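Local coordinates for phage-like element PBSX protein XepA (Bacillus subtilis, PDB 6IA5), which is of unknown function, does not seem to take part in host cell lysis, and assembles into a pentamer, at residues G80-E85 and F121-G126; E86-N91 and L114-Y119; G207-S212 and G269-K274; W217-S222 and E258-I263. All blocks are in the same frame, centred on the assembly; numbering follows the deposited sequence.

Contact 1. Residues G80-E85 and F121-G126; sequences GTLFIE and FRYVNG
The guanidinium of Arg-122 lies flat over one face of the Phe-83 ring, off-centre, with centres 4.4 Å apart and planes at 14°, an offset cation-pi stack; Val-124 CG2 closes on the edge of the same ring. The edge of the guanidinium points at Glu-85, and the Tyr-123 ring carries Thr-81 O over one face. All of this decorates two central strands, antiparallel neighbours in one four-stranded sheet of the N-terminal beta sandwich. Two hydrogen-bonded pairs, Thr-81 with Val-124 and Phe-83 with Arg-122, carry the backbone ladder and send their side chains to one face.

Arg-122 starts with CG anti to its backbone N (chi1 -180°) and bends at chi3, which lays the planar group over the phenyl ring. Side-on it then grips the carboxylate: NE reaches Glu-85 OE1 at 2.9 Å and NH2 reaches Glu-85 OE2 at 2.9 Å. Both bonds stay in the guanidinium plane but meet the carboxylate from above its own plane. Arg-120 also pairs with Glu-85 OE1 and Thr-95 bonds OE2, which probably offsets the charge of the buried carboxylate.

Leu-82, Ile-84, Phe-121 and Tyr-123 occupy the other face. The first three are apolar types suited to packing against Val-70 and Leu-135 of the facing sheet, while Tyr-123 lies on Ala-74 and Ala-76. Ile-84 CG1 runs beside the Phe-121 ring, 3.6 Å from CE1, and Leu-82 CB meets Tyr-123 CD2 at 3.9 Å. Without a side chain at Gly-80, the phenol can close in, and Tyr-123 OH rests 3.3 Å from Gly-80 CA.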
# COMPACT_ATOMS: atom_id res chain seq x y z
N GLY E 80 -10.83 -33.37 21.05
CA GLY E 80 -10.39 -34.16 19.91
C GLY E 80 -9.54 -33.30 18.99
O GLY E 80 -9.14 -32.20 19.37
N THR E 81 -9.27 -33.82 17.78
CA THR E 81 -8.46 -33.11 16.80
C THR E 81 -9.10 -33.26 15.43
O THR E 81 -9.46 -34.37 15.04
CB THR E 81 -7.04 -33.67 16.75
OG1 THR E 81 -6.59 -33.71 18.10
CG2 THR E 81 -6.08 -32.80 15.96
N LEU E 82 -9.25 -32.13 14.72
CA LEU E 82 -9.74 -32.15 13.34
C LEU E 82 -8.56 -31.96 12.38
O LEU E 82 -7.75 -31.06 12.55
CB LEU E 82 -10.79 -31.04 13.16
CG LEU E 82 -11.27 -30.83 11.72
CD1 LEU E 82 -11.94 -32.09 11.20
CD2 LEU E 82 -12.21 -29.63 11.65
N PHE E 83 -8.49 -32.83 11.36
CA PHE E 83 -7.48 -32.76 10.32
C PHE E 83 -8.17 -32.50 8.99
O PHE E 83 -9.20 -33.10 8.69
CB PHE E 83 -6.74 -34.11 10.19
CG PHE E 83 -5.98 -34.50 11.43
CD1 PHE E 83 -4.72 -33.98 11.70
CD2 PHE E 83 -6.54 -35.36 12.37
CE1 PHE E 83 -4.06 -34.30 12.88
CE2 PHE E 83 -5.86 -35.70 13.52
CZ PHE E 83 -4.61 -35.17 13.77
N ILE E 84 -7.58 -31.60 8.19
CA ILE E 84 -7.97 -31.43 6.80
C ILE E 84 -6.85 -32.04 5.98
O ILE E 84 -5.68 -31.67 6.14
CB ILE E 84 -8.20 -29.95 6.42
CG1 ILE E 84 -9.30 -29.30 7.27
CG2 ILE E 84 -8.49 -29.84 4.92
CD1 ILE E 84 -9.59 -27.84 6.89
N GLU E 85 -7.21 -32.96 5.08
CA GLU E 85 -6.18 -33.73 4.40
C GLU E 85 -6.45 -33.78 2.90
O GLU E 85 -7.59 -33.61 2.46
CB GLU E 85 -6.13 -35.14 5.01
CG GLU E 85 -6.03 -35.08 6.52
CD GLU E 85 -5.65 -36.40 7.18
OE1 GLU E 85 -6.40 -37.38 6.97
OE2 GLU E 85 -4.62 -36.43 7.85
N PHE E 121 -12.03 -34.48 5.59
CA PHE E 121 -11.85 -34.24 7.00
C PHE E 121 -11.65 -35.60 7.68
O PHE E 121 -12.30 -36.58 7.32
CB PHE E 121 -13.09 -33.57 7.60
CG PHE E 121 -13.25 -32.10 7.26
CD1 PHE E 121 -12.38 -31.47 6.38
CD2 PHE E 121 -14.28 -31.37 7.82
CE1 PHE E 121 -12.54 -30.12 6.06
CE2 PHE E 121 -14.45 -30.02 7.49
CZ PHE E 121 -13.59 -29.40 6.61
N ARG E 122 -10.75 -35.61 8.66
CA ARG E 122 -10.57 -36.75 9.55
C ARG E 122 -10.53 -36.20 10.96
O ARG E 122 -9.71 -35.33 11.27
CB ARG E 122 -9.30 -37.54 9.15
CG ARG E 122 -9.03 -38.76 10.01
CD ARG E 122 -7.85 -39.60 9.51
NE ARG E 122 -6.60 -38.84 9.47
CZ ARG E 122 -5.78 -38.63 10.51
NH1 ARG E 122 -6.01 -39.20 11.68
NH2 ARG E 122 -4.74 -37.83 10.38
N TYR E 123 -11.43 -36.68 11.82
CA TYR E 123 -11.52 -36.21 13.18
C TYR E 123 -11.17 -37.36 14.13
O TYR E 123 -11.80 -38.41 14.06
CB TYR E 123 -12.95 -35.73 13.48
CG TYR E 123 -13.06 -35.09 14.84
CD1 TYR E 123 -13.20 -35.86 15.99
CD2 TYR E 123 -13.00 -33.71 14.97
CE1 TYR E 123 -13.27 -35.26 17.24
CE2 TYR E 123 -13.07 -33.10 16.22
CZ TYR E 123 -13.21 -33.88 17.35
OH TYR E 123 -13.27 -33.30 18.59
N VAL E 124 -10.17 -37.15 15.00
CA VAL E 124 -9.77 -38.17 15.97
C VAL E 124 -10.20 -37.74 17.36
O VAL E 124 -9.72 -36.72 17.87
CB VAL E 124 -8.26 -38.46 15.92
CG1 VAL E 124 -7.84 -39.53 16.93
CG2 VAL E 124 -7.79 -38.83 14.51
N ASN E 125 -11.11 -38.51 17.98
CA ASN E 125 -11.57 -38.21 19.34
C ASN E 125 -10.43 -38.50 20.33
O ASN E 125 -9.63 -39.40 20.09
CB ASN E 125 -12.82 -39.02 19.70
CG ASN E 125 -13.42 -38.65 21.04
OD1 ASN E 125 -13.33 -37.50 21.47
ND2 ASN E 125 -14.02 -39.62 21.71
N GLY E 126 -10.37 -37.72 21.42
CA GLY E 126 -9.36 -37.91 22.45
C GLY E 126 -9.72 -39.08 23.37
O GLY E 126 -10.50 -39.96 22.99
O HOH W 1 -7.59 -36.25 19.13

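Contact 2. Residues E86-N91 and L114-Y119; sequences ESDNNN and LSKRYY. With ACT (acetate ion), chain B.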
# COMPACT_ATOMS: atom_id res chain seq x y z
N GLU E 86 -5.39 -34.06 2.14
CA GLU E 86 -5.47 -34.05 0.69
C GLU E 86 -4.75 -35.28 0.13
O GLU E 86 -3.84 -35.83 0.77
CB GLU E 86 -4.79 -32.79 0.16
CG GLU E 86 -5.54 -31.51 0.50
CD GLU E 86 -4.91 -30.30 -0.16
OE1 GLU E 86 -4.89 -30.27 -1.44
OE2 GLU E 86 -4.39 -29.43 0.60
N SER E 87 -5.15 -35.68 -1.08
CA SER E 87 -4.58 -36.84 -1.73
C SER E 87 -4.70 -36.68 -3.24
O SER E 87 -5.75 -36.26 -3.72
CB SER E 87 -5.32 -38.08 -1.28
OG SER E 87 -4.85 -39.23 -2.00
N ASP E 88 -3.66 -37.09 -3.98
CA ASP E 88 -3.74 -37.14 -5.43
C ASP E 88 -4.30 -38.46 -5.92
O ASP E 88 -4.74 -38.54 -7.07
CB ASP E 88 -2.44 -36.71 -6.10
CG ASP E 88 -2.49 -35.23 -6.45
OD1 ASP E 88 -3.59 -34.78 -6.92
OD2 ASP E 88 -1.48 -34.54 -6.22
N ASN E 89 -4.33 -39.50 -5.07
CA ASN E 89 -4.81 -40.80 -5.55
C ASN E 89 -6.00 -41.32 -4.76
O ASN E 89 -6.45 -42.43 -5.00
CB ASN E 89 -3.69 -41.84 -5.59
CG ASN E 89 -3.02 -42.04 -4.24
OD1 ASN E 89 -3.60 -41.73 -3.21
ND2 ASN E 89 -1.79 -42.53 -4.24
N ASN E 90 -6.49 -40.55 -3.78
CA ASN E 90 -7.63 -40.96 -2.97
C ASN E 90 -7.27 -42.22 -2.17
O ASN E 90 -8.14 -43.03 -1.85
CB ASN E 90 -8.89 -41.17 -3.81
CG ASN E 90 -10.15 -41.19 -2.96
OD1 ASN E 90 -10.16 -40.72 -1.81
ND2 ASN E 90 -11.23 -41.74 -3.48
N ASN E 91 -5.99 -42.36 -1.82
CA ASN E 91 -5.52 -43.55 -1.13
C ASN E 91 -4.48 -43.15 -0.10
O ASN E 91 -4.58 -43.52 1.06
CB ASN E 91 -4.95 -44.57 -2.11
CG ASN E 91 -4.61 -45.86 -1.40
OD1 ASN E 91 -5.50 -46.51 -0.83
ND2 ASN E 91 -3.34 -46.22 -1.38
N LEU E 114 -6.92 -25.67 -1.70
CA LEU E 114 -6.57 -27.05 -1.99
C LEU E 114 -5.64 -27.10 -3.20
O LEU E 114 -5.70 -26.23 -4.07
CB LEU E 114 -7.87 -27.81 -2.26
CG LEU E 114 -8.81 -27.89 -1.06
CD1 LEU E 114 -10.15 -28.46 -1.50
CD2 LEU E 114 -8.19 -28.73 0.07
N SER E 115 -4.82 -28.16 -3.27
CA SER E 115 -3.97 -28.34 -4.44
C SER E 115 -4.05 -29.74 -5.04
O SER E 115 -3.99 -29.86 -6.26
CB SER E 115 -2.55 -27.90 -4.21
OG SER E 115 -2.17 -28.23 -2.90
N LYS E 116 -4.24 -30.78 -4.22
CA LYS E 116 -4.32 -32.12 -4.77
C LYS E 116 -5.76 -32.37 -5.21
O LYS E 116 -6.64 -31.56 -4.96
CB LYS E 116 -3.87 -33.14 -3.72
CG LYS E 116 -2.50 -32.84 -3.13
CD LYS E 116 -1.94 -33.96 -2.32
CE LYS E 116 -0.54 -33.60 -1.84
NZ LYS E 116 0.00 -34.65 -0.95
N ARG E 117 -6.00 -33.54 -5.81
CA ARG E 117 -7.29 -33.81 -6.42
C ARG E 117 -8.41 -34.03 -5.38
O ARG E 117 -9.54 -33.62 -5.62
CB ARG E 117 -7.17 -34.97 -7.41
CG ARG E 117 -8.49 -35.30 -8.08
CD ARG E 117 -8.30 -36.23 -9.25
NE ARG E 117 -9.63 -36.58 -9.68
CZ ARG E 117 -9.91 -37.35 -10.72
NH1 ARG E 117 -8.93 -37.92 -11.40
NH2 ARG E 117 -11.16 -37.58 -11.06
N TYR E 118 -8.10 -34.67 -4.25
CA TYR E 118 -9.10 -35.11 -3.29
C TYR E 118 -8.83 -34.46 -1.94
O TYR E 118 -7.67 -34.28 -1.57
CB TYR E 118 -9.05 -36.64 -3.10
CG TYR E 118 -9.26 -37.42 -4.37
CD1 TYR E 118 -10.54 -37.75 -4.79
CD2 TYR E 118 -8.19 -37.80 -5.17
CE1 TYR E 118 -10.75 -38.45 -5.97
CE2 TYR E 118 -8.38 -38.49 -6.35
CZ TYR E 118 -9.67 -38.83 -6.74
OH TYR E 118 -9.88 -39.51 -7.89
N TYR E 119 -9.91 -34.13 -1.22
CA TYR E 119 -9.82 -33.60 0.13
C TYR E 119 -10.69 -34.45 1.05
O TYR E 119 -11.61 -35.12 0.58
CB TYR E 119 -10.21 -32.11 0.18
CG TYR E 119 -11.61 -31.79 -0.29
CD1 TYR E 119 -11.88 -31.62 -1.65
CD2 TYR E 119 -12.67 -31.68 0.60
CE1 TYR E 119 -13.17 -31.35 -2.10
CE2 TYR E 119 -13.95 -31.39 0.16
CZ TYR E 119 -14.21 -31.23 -1.19
OH TYR E 119 -15.48 -30.99 -1.62
C ACT B . -0.42 -38.22 -2.48
O ACT B . -1.16 -39.09 -3.02
OXT ACT B . -0.56 -37.03 -2.79
CH3 ACT B . 0.66 -38.54 -1.46
O HOH W 2 -7.35 -31.45 -2.17
O HOH W 3 -3.32 -27.33 -0.49
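Glu-86 OE1 is gripped by two consecutive backbone amides, Ser-115 N at 2.8 Å and Lys-116 N at 2.9 Å. Both bonds are nearly straight (167°), the first arriving on the syn side of the carboxylate and the second almost in line with the C-O bond; a water also approaches OE1. Extended beyond CG, the glutamate reaches across the end of the antiparallel pair of strands 80-87 and 118-125 in the beta sandwich. A long acidic residue suits this place because it satisfies amides of a loop that has not yet joined the strand ladder. Another water joins Glu-86 OE2 to Ser-115 OG, and Leu-114 CD2 packs 3.6 Å from Glu-86 CD.

Ser-87 and Tyr-118 exchange the last two ladder bonds. Ser-87 then begins an ST turn, its OG accepting from Asn-89 N at 3.1 Å and also hydrogen-bonding Val-92 O. Asp-88 OD1 takes the amide of Arg-117 at 2.9 Å, met from above the carboxylate plane, and also accepts from Leu-106 N of the second subunit, so one oxygen ties the loop into the pentamer. Arg-117 adds a cation-pi contact with Tyr-75 of that subunit and a salt bridge to Asp-60 of its own chain. The extended Lys-116 carries NZ to an acetate, probably from the crystallisation liquor, as well as to Thr-94 OG1.

The Tyr-118 ring lies between side chains. Arg-117 CG covers one face near the rim, while on the opposite face the Asn-90 amide stacks at 14° to the ring and Asn-90 CB stands above its centre, 3.6 Å from the centroid.

Contact 3. Residues G207-S212 and G269-K274; sequences GTAEMS and GTLSVK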
# COMPACT_ATOMS: atom_id res chain seq x y z
N GLY E 207 50.08 -5.28 -4.21
CA GLY E 207 50.66 -6.24 -5.12
C GLY E 207 52.17 -6.39 -4.92
O GLY E 207 52.72 -5.93 -3.92
N THR E 208 52.84 -6.98 -5.92
CA THR E 208 54.25 -7.32 -5.84
C THR E 208 55.13 -6.20 -6.41
O THR E 208 56.33 -6.21 -6.16
CB THR E 208 54.57 -8.62 -6.60
OG1 THR E 208 54.04 -8.46 -7.91
CG2 THR E 208 53.93 -9.85 -5.99
N ALA E 209 54.55 -5.26 -7.18
CA ALA E 209 55.37 -4.25 -7.84
C ALA E 209 56.37 -3.66 -6.85
O ALA E 209 56.01 -3.31 -5.73
CB ALA E 209 54.50 -3.17 -8.44
N GLU E 210 57.63 -3.54 -7.27
CA GLU E 210 58.66 -3.00 -6.39
C GLU E 210 58.61 -1.47 -6.41
O GLU E 210 59.05 -0.81 -5.47
CB GLU E 210 60.05 -3.49 -6.79
CG GLU E 210 60.33 -4.89 -6.27
CD GLU E 210 61.31 -5.71 -7.09
OE1 GLU E 210 61.93 -5.14 -8.02
OE2 GLU E 210 61.44 -6.93 -6.79
N MET E 211 58.15 -0.93 -7.54
CA MET E 211 58.00 0.51 -7.72
C MET E 211 56.70 0.70 -8.49
O MET E 211 56.42 -0.06 -9.41
CB MET E 211 59.19 1.03 -8.55
CG MET E 211 58.94 2.29 -9.29
SD MET E 211 59.55 3.64 -8.30
CE MET E 211 58.30 4.87 -8.68
N SER E 212 55.90 1.67 -8.05
CA SER E 212 54.65 2.02 -8.73
C SER E 212 54.22 3.41 -8.28
O SER E 212 54.56 3.86 -7.18
CB SER E 212 53.55 1.01 -8.51
OG SER E 212 53.31 0.84 -7.12
N GLY E 269 57.11 -6.22 -10.94
CA GLY E 269 55.96 -6.92 -10.38
C GLY E 269 54.65 -6.33 -10.88
O GLY E 269 54.63 -5.57 -11.84
N THR E 270 53.55 -6.71 -10.23
CA THR E 270 52.24 -6.26 -10.67
C THR E 270 51.53 -5.52 -9.52
O THR E 270 51.98 -5.55 -8.36
CB THR E 270 51.42 -7.44 -11.20
OG1 THR E 270 51.31 -8.33 -10.09
CG2 THR E 270 52.06 -8.15 -12.38
N LEU E 271 50.43 -4.86 -9.87
CA LEU E 271 49.69 -4.05 -8.90
C LEU E 271 48.20 -4.19 -9.17
O LEU E 271 47.76 -4.12 -10.31
CB LEU E 271 50.15 -2.59 -9.00
CG LEU E 271 49.77 -1.69 -7.82
CD1 LEU E 271 50.63 -2.02 -6.60
CD2 LEU E 271 49.93 -0.22 -8.17
N SER E 272 47.44 -4.42 -8.10
CA SER E 272 45.99 -4.37 -8.15
C SER E 272 45.52 -3.09 -7.46
O SER E 272 46.11 -2.65 -6.47
CB SER E 272 45.38 -5.58 -7.51
OG SER E 272 45.71 -6.76 -8.23
N VAL E 273 44.44 -2.50 -7.98
CA VAL E 273 43.80 -1.33 -7.41
C VAL E 273 42.30 -1.57 -7.45
O VAL E 273 41.70 -1.63 -8.52
CB VAL E 273 44.19 -0.03 -8.15
CG1 VAL E 273 43.56 1.17 -7.44
CG2 VAL E 273 45.70 0.15 -8.26
N LYS E 274 41.71 -1.73 -6.26
CA LYS E 274 40.31 -2.08 -6.17
C LYS E 274 39.70 -1.30 -5.02
O LYS E 274 40.39 -1.00 -4.05
CB LYS E 274 40.15 -3.58 -5.88
CG LYS E 274 40.76 -4.47 -6.94
CD LYS E 274 40.36 -5.92 -6.81
CE LYS E 274 41.07 -6.78 -7.83
NZ LYS E 274 40.78 -8.21 -7.56
O HOH W 4 50.64 -7.93 -7.78
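Two hydrogen bonds join Thr-208 and Ala-209 to Thr-270. The first is nearly straight: Thr-270 N donates to Thr-208 OG1 over 2.9 Å, at 172°. With chi1 at 53°, Thr-208 OG1 sits between its own backbone N and carbonyl carbon, turned toward the other loop; a hydroxyl on a short side chain can thus act as acceptor where the regular ladder has ended. In the second bond Ala-209 N donates to Thr-270 O at 2.8 Å, tilted 30° from the carbonyl plane. A water accepts from Thr-208 N at 3.0 Å and lies next to the hydroxyl of Thr-270.

Close backbone packing depends on two glycines with positive phi. Gly-269 brings its CA to 3.7 Å from Ala-209 CA, and Gly-207 C lies 3.5 Å from Thr-270 O; a residue with no CB suits both the backbone angles and the tight fit.

Apolar contact is modest. Leu-271, its CG anti to the backbone N (chi1 -164°), directs CD2 to within 3.8 Å of Ser-212 CB, where a small serine accommodates the branched tip. Ala-209 CB faces Leu-271 CB more loosely, at 4.4 Å, on the side where both side chains touch Ile-266.

Lys-245 NZ bonds the carbonyls of Gly-207 and Ala-209, tying the two ends of the turn together. This turn passes from strand 200-207 to strand 211-219 in the C-terminal antiparallel sheet, with a classic beta bulge where Glu-210 and Met-211 face Thr-267, while Gly-269 and Thr-270 lead from strand 258-267 into strand 271-278.

Contact 4. Residues W217-S222 and E258-I263; sequences WGKSVS and EIIMEI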
# COMPACT_ATOMS: atom_id res chain seq x y z
N TRP E 217 42.20 10.38 -9.92
CA TRP E 217 41.51 11.26 -10.85
C TRP E 217 40.00 11.12 -10.68
O TRP E 217 39.51 10.03 -10.43
CB TRP E 217 41.82 10.89 -12.30
CG TRP E 217 43.24 10.99 -12.79
CD1 TRP E 217 44.07 9.95 -13.08
CD2 TRP E 217 43.95 12.18 -13.17
NE1 TRP E 217 45.25 10.41 -13.59
CE2 TRP E 217 45.21 11.77 -13.67
CE3 TRP E 217 43.65 13.55 -13.14
CZ2 TRP E 217 46.17 12.68 -14.12
CZ3 TRP E 217 44.60 14.45 -13.59
CH2 TRP E 217 45.84 14.02 -14.06
N GLY E 218 39.29 12.24 -10.89
CA GLY E 218 37.86 12.21 -11.12
C GLY E 218 37.54 12.80 -12.49
O GLY E 218 38.35 13.55 -13.05
N LYS E 219 36.38 12.44 -13.04
CA LYS E 219 35.86 13.17 -14.19
C LYS E 219 34.52 13.77 -13.82
O LYS E 219 33.71 13.12 -13.16
CB LYS E 219 35.69 12.26 -15.41
CG LYS E 219 37.00 11.81 -16.04
CD LYS E 219 36.77 10.89 -17.21
CE LYS E 219 38.01 10.63 -18.02
NZ LYS E 219 37.67 9.70 -19.13
N SER E 220 34.33 15.02 -14.23
CA SER E 220 33.07 15.72 -14.07
C SER E 220 32.42 15.87 -15.45
O SER E 220 32.51 14.96 -16.27
CB SER E 220 33.29 17.05 -13.39
OG SER E 220 32.06 17.71 -13.10
N VAL E 221 31.83 17.03 -15.73
CA VAL E 221 30.98 17.20 -16.90
C VAL E 221 31.80 17.22 -18.19
O VAL E 221 31.35 16.69 -19.19
CB VAL E 221 30.06 18.44 -16.75
CG1 VAL E 221 29.23 18.65 -18.01
CG2 VAL E 221 29.16 18.30 -15.53
N SER E 222 33.00 17.80 -18.17
CA SER E 222 33.75 17.98 -19.40
C SER E 222 34.31 16.65 -19.92
O SER E 222 34.60 16.53 -21.11
CB SER E 222 34.86 18.97 -19.25
OG SER E 222 36.01 18.35 -18.69
N GLU E 258 32.90 9.99 -12.75
CA GLU E 258 33.73 8.80 -12.76
C GLU E 258 34.98 9.02 -11.92
O GLU E 258 35.44 10.16 -11.77
CB GLU E 258 34.22 8.48 -14.18
CG GLU E 258 33.09 8.22 -15.15
CD GLU E 258 33.56 7.88 -16.54
OE1 GLU E 258 34.02 8.80 -17.26
OE2 GLU E 258 33.50 6.70 -16.89
N ILE E 259 35.55 7.91 -11.45
CA ILE E 259 36.81 7.94 -10.70
C ILE E 259 37.79 7.01 -11.40
O ILE E 259 37.46 5.88 -11.75
CB ILE E 259 36.59 7.54 -9.22
CG1 ILE E 259 35.58 8.45 -8.50
CG2 ILE E 259 37.92 7.44 -8.48
CD1 ILE E 259 35.96 9.91 -8.46
N ILE E 260 39.01 7.51 -11.60
CA ILE E 260 40.04 6.74 -12.26
C ILE E 260 41.27 6.72 -11.33
O ILE E 260 41.67 7.76 -10.80
CB ILE E 260 40.37 7.36 -13.63
CG1 ILE E 260 39.18 7.20 -14.59
CG2 ILE E 260 41.63 6.76 -14.20
CD1 ILE E 260 39.28 8.05 -15.85
N MET E 261 41.84 5.52 -11.16
CA MET E 261 43.07 5.35 -10.41
C MET E 261 44.14 4.91 -11.39
O MET E 261 44.26 3.72 -11.68
CB MET E 261 42.86 4.26 -9.35
CG MET E 261 41.78 4.65 -8.33
SD MET E 261 42.51 5.82 -7.17
CE MET E 261 41.21 7.05 -7.06
N GLU E 262 44.92 5.87 -11.90
CA GLU E 262 45.81 5.60 -13.01
C GLU E 262 47.16 5.12 -12.49
O GLU E 262 47.78 5.76 -11.63
CB GLU E 262 45.97 6.87 -13.86
CG GLU E 262 47.10 6.79 -14.87
CD GLU E 262 47.21 7.99 -15.81
OE1 GLU E 262 46.58 9.03 -15.54
OE2 GLU E 262 47.88 7.89 -16.84
N ILE E 263 47.64 3.99 -13.04
CA ILE E 263 49.02 3.62 -12.79
C ILE E 263 49.90 4.41 -13.76
O ILE E 263 49.84 4.19 -14.97
CB ILE E 263 49.22 2.10 -12.89
CG1 ILE E 263 48.40 1.37 -11.83
CG2 ILE E 263 50.70 1.76 -12.76
CD1 ILE E 263 48.33 -0.12 -12.00
O HOH W 5 36.45 7.06 -18.55
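Trp-217 and Lys-219 form antiparallel hydrogen-bonded pairs with Ile-260 and Glu-258, flanking the non-hydrogen-bonded pair of Gly-218 and Ile-259, with the short strand axes at 152°. Of the four ladder bonds, the last, from Glu-258 N to Lys-219 O, has stretched to 3.3 Å as the first strand ends.

The indole of Trp-217 is presented edge-on to Glu-262, two residues beyond its pairing partner. Its NE1 donates at 2.7 Å to Glu-262 OE1, which accepts through its anti lone pair, but the acceptor stands 30° out of the ring plane and the N-H...O angle is only 134°, a short but bent bond. Glu-262 CB lies in the plane of the ring at the same edge, and Trp-217 CB packs 4.0 Å from Ile-260 CB. Lys-215 and Lys-225 make cation-pi contacts with this indole, a setting rich in charge for a partly exposed tryptophan.

These strands, 211-219 and 258-267, are neighbours in the curled antiparallel sheet of the C-terminal domain, and on the face away from the indole Ile-259 CD1 lies 4.0 Å from Gly-218 CA, where glycine offers a flat surface to the buried isoleucine.

The fully extended Lys-219 uses its aliphatic part before its charge: CE rests 3.6 Å from Ile-260 CD1. Its NZ stops 4.2 Å short of Glu-258 OE1, too far for a salt bridge. Beyond Lys-219 the chain leaves the pair, and Ser-222 OG bonds Glu-204 of the second subunit. A water bridges the separated charges, accepting from Lys-219 NZ at 3.0 Å and donating to Glu-258 OE1.

How the contacts relate
From the N terminus, strand 80-87 enters contact 1 and runs directly into contact 2. The chain returns through 114-119, closing contact 2, and then through 121-126, closing contact 1 around it, so the two are nested lengths of one strand pair and touch where Glu-85 O meets Tyr-119 CB. Farther along, 207-212 opens contact 3 and 217-222 opens contact 4; 258-263 closes the latter before 269-274 closes the former, giving a second nest. Val-273 packs on Met-261 between them. The nests follow in series, one in the N-terminal sandwich and one in the C-terminal sheet, with contacts 1 and 3 about 72 Å apart between centres.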